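Local coordinates for protein transcriptional regulator (AraC-type DNA-binding domain-containing proteins) (Chromobacterium violaceum, PDB 3OIO) that probably binds specific DNA sequences to regulate transcription, the chain here being its AraC-type helix-turn-helix domain, at residues L59-A64 with C82-G87. Numbering follows the deposited sequence.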
loop_
_atom_site.group_PDB
_atom_site.type_symbol
_atom_site.label_atom_id
_atom_site.label_comp_id
_atom_site.label_asym_id
_atom_site.label_seq_id
_atom_site.Cartn_x
_atom_site.Cartn_y
_atom_site.Cartn_z
ATOM N N LEU A 59 -1.559 0.016 0.698
ATOM C CA LEU A 59 -0.838 -1.210 0.993
ATOM C C LEU A 59 0.643 -0.904 1.269
ATOM O O LEU A 59 1.212 -1.369 2.269
ATOM C CB LEU A 59 -1.013 -2.120 -0.213
ATOM C CG LEU A 59 -0.505 -3.534 -0.234
ATOM C CD1 LEU A 59 -1.095 -4.250 -1.461
ATOM C CD2 LEU A 59 1.003 -3.451 -0.298
ATOM N N ARG A 60 1.255 -0.095 0.402
ATOM C CA ARG A 60 2.667 0.286 0.565
ATOM C C ARG A 60 2.871 1.096 1.859
ATOM O O ARG A 60 3.873 0.887 2.556
ATOM C CB ARG A 60 3.144 1.078 -0.666
ATOM C CG ARG A 60 3.262 0.149 -1.926
ATOM C CD ARG A 60 3.298 0.910 -3.296
ATOM N NE ARG A 60 4.157 2.074 -3.109
ATOM C CZ ARG A 60 3.915 3.296 -3.551
ATOM N NH1 ARG A 60 4.741 4.292 -3.160
ATOM N NH2 ARG A 60 2.867 3.516 -4.372
ATOM N N LEU A 61 1.913 1.973 2.189
ATOM C CA LEU A 61 1.978 2.736 3.449
ATOM C C LEU A 61 1.853 1.826 4.681
ATOM O O LEU A 61 2.532 2.063 5.702
ATOM C CB LEU A 61 0.872 3.801 3.495
ATOM C CG LEU A 61 1.215 4.991 2.568
ATOM C CD1 LEU A 61 -0.042 5.877 2.436
ATOM C CD2 LEU A 61 2.475 5.852 3.002
ATOM N N ASN A 62 0.997 0.788 4.598
ATOM C CA ASN A 62 0.924 -0.163 5.684
ATOM C C ASN A 62 2.185 -1.005 5.824
ATOM O O ASN A 62 2.576 -1.326 6.959
ATOM C CB ASN A 62 -0.350 -1.029 5.566
ATOM C CG ASN A 62 -1.543 -0.336 6.203
ATOM O OD1 ASN A 62 -1.737 -0.396 7.434
ATOM N ND2 ASN A 62 -2.338 0.351 5.383
ATOM N N ARG A 63 2.824 -1.373 4.700
ATOM C CA ARG A 63 4.115 -2.050 4.837
ATOM C C ARG A 63 5.116 -1.093 5.523
ATOM O O ARG A 63 5.925 -1.506 6.380
ATOM C CB ARG A 63 4.643 -2.548 3.472
ATOM C CG ARG A 63 6.068 -3.149 3.531
ATOM C CD ARG A 63 6.292 -4.300 4.525
ATOM N NE ARG A 63 5.339 -5.415 4.482
ATOM C CZ ARG A 63 5.461 -6.497 3.709
ATOM N NH1 ARG A 63 4.550 -7.477 3.772
ATOM N NH2 ARG A 63 6.478 -6.600 2.853
ATOM N N ALA A 64 5.071 0.182 5.153
ATOM C CA ALA A 64 5.987 1.170 5.767
ATOM C C ALA A 64 5.738 1.231 7.282
ATOM O O ALA A 64 6.680 1.313 8.106
ATOM C CB ALA A 64 5.785 2.533 5.120
ATOM N N CYS A 82 9.467 0.907 0.205
ATOM C CA CYS A 82 8.038 0.797 -0.012
ATOM C C CYS A 82 7.627 1.552 -1.269
ATOM O O CYS A 82 6.443 1.859 -1.458
ATOM C CB CYS A 82 7.262 1.277 1.217
ATOM S SG CYS A 82 7.595 0.254 2.650
ATOM N N GLY A 83 8.600 1.831 -2.142
ATOM C CA GLY A 83 8.311 2.339 -3.492
ATOM C C GLY A 83 8.209 3.854 -3.631
ATOM O O GLY A 83 7.781 4.341 -4.682
ATOM N N PHE A 84 8.543 4.596 -2.580
ATOM C CA PHE A 84 8.474 6.057 -2.605
ATOM C C PHE A 84 9.733 6.615 -3.244
ATOM O O PHE A 84 10.754 5.936 -3.275
ATOM C CB PHE A 84 8.225 6.605 -1.186
ATOM C CG PHE A 84 6.889 6.224 -0.674
ATOM C CD1 PHE A 84 5.780 7.030 -0.947
ATOM C CD2 PHE A 84 6.705 5.010 -0.005
ATOM C CE1 PHE A 84 4.496 6.652 -0.517
ATOM C CE2 PHE A 84 5.420 4.621 0.430
ATOM C CZ PHE A 84 4.319 5.461 0.161
ATOM N N SER A 85 9.700 7.824 -3.764
ATOM C CA SER A 85 10.921 8.312 -4.378
ATOM C C SER A 85 11.440 9.572 -3.775
ATOM O O SER A 85 12.305 10.205 -4.362
ATOM C CB SER A 85 10.783 8.513 -5.872
ATOM O OG SER A 85 12.036 8.281 -6.463
ATOM N N SER A 86 10.893 9.957 -2.633
ATOM C CA SER A 86 11.614 10.904 -1.786
ATOM C C SER A 86 11.100 10.795 -0.376
ATOM O O SER A 86 9.971 10.309 -0.138
ATOM C CB SER A 86 11.479 12.345 -2.285
ATOM O OG SER A 86 10.208 12.914 -2.003
ATOM N N GLY A 87 11.935 11.276 0.551
ATOM C CA GLY A 87 11.551 11.365 1.933
ATOM C C GLY A 87 10.335 12.244 2.133
ATOM O O GLY A 87 9.388 11.813 2.814
#
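The backbone O of Cys82 accepts one strong and one weak hydrogen bond from Arg60. The main one comes from NE, with Arg60 NE 2.8 Å from Cys82 O and a nearly straight N-H...O angle of 170°. The oxygen lies at the edge of the guanidinium, practically in its plane. The weak second bond runs from Arg60 NH1 to the same oxygen. The Arg60 chain bends at chi3 (42°), and with NE on Cys82 O its NH1 lies 3.4 Å above the plane of the Phe84 ring, over its centre. This is a cation-pi contact, with Arg60 CZ 4.5 Å from the centroid of the Phe84 ring, 16° off its normal. Cys82 is the first residue past helix 75-81. Gly83, with positive phi, is the C-prime residue of the Schellman motif that ends this helix. The loop joins helix 75-81 to helix 87-98 within the AraC-type helix-turn-helix domain. Arg60 is on helix 52-70, the longest of the chain, consistent with the long central helix of AraC-family DNA-binding domains. Leu61 crosses Phe84 at about a right angle, and Leu61 CD2 comes within 3.4 Å of Phe84 CZ. Phe90 and His89 of helix 87-98 also meet the Phe84 ring. Next to this, Cys82 SG packs on Ala64, 3.8 Å from Ala64 CB, and touches Arg63 CG. The end of Arg63 leads away from the loop, and its NE hydrogen-bonds Gln66 OE1 on the same helix.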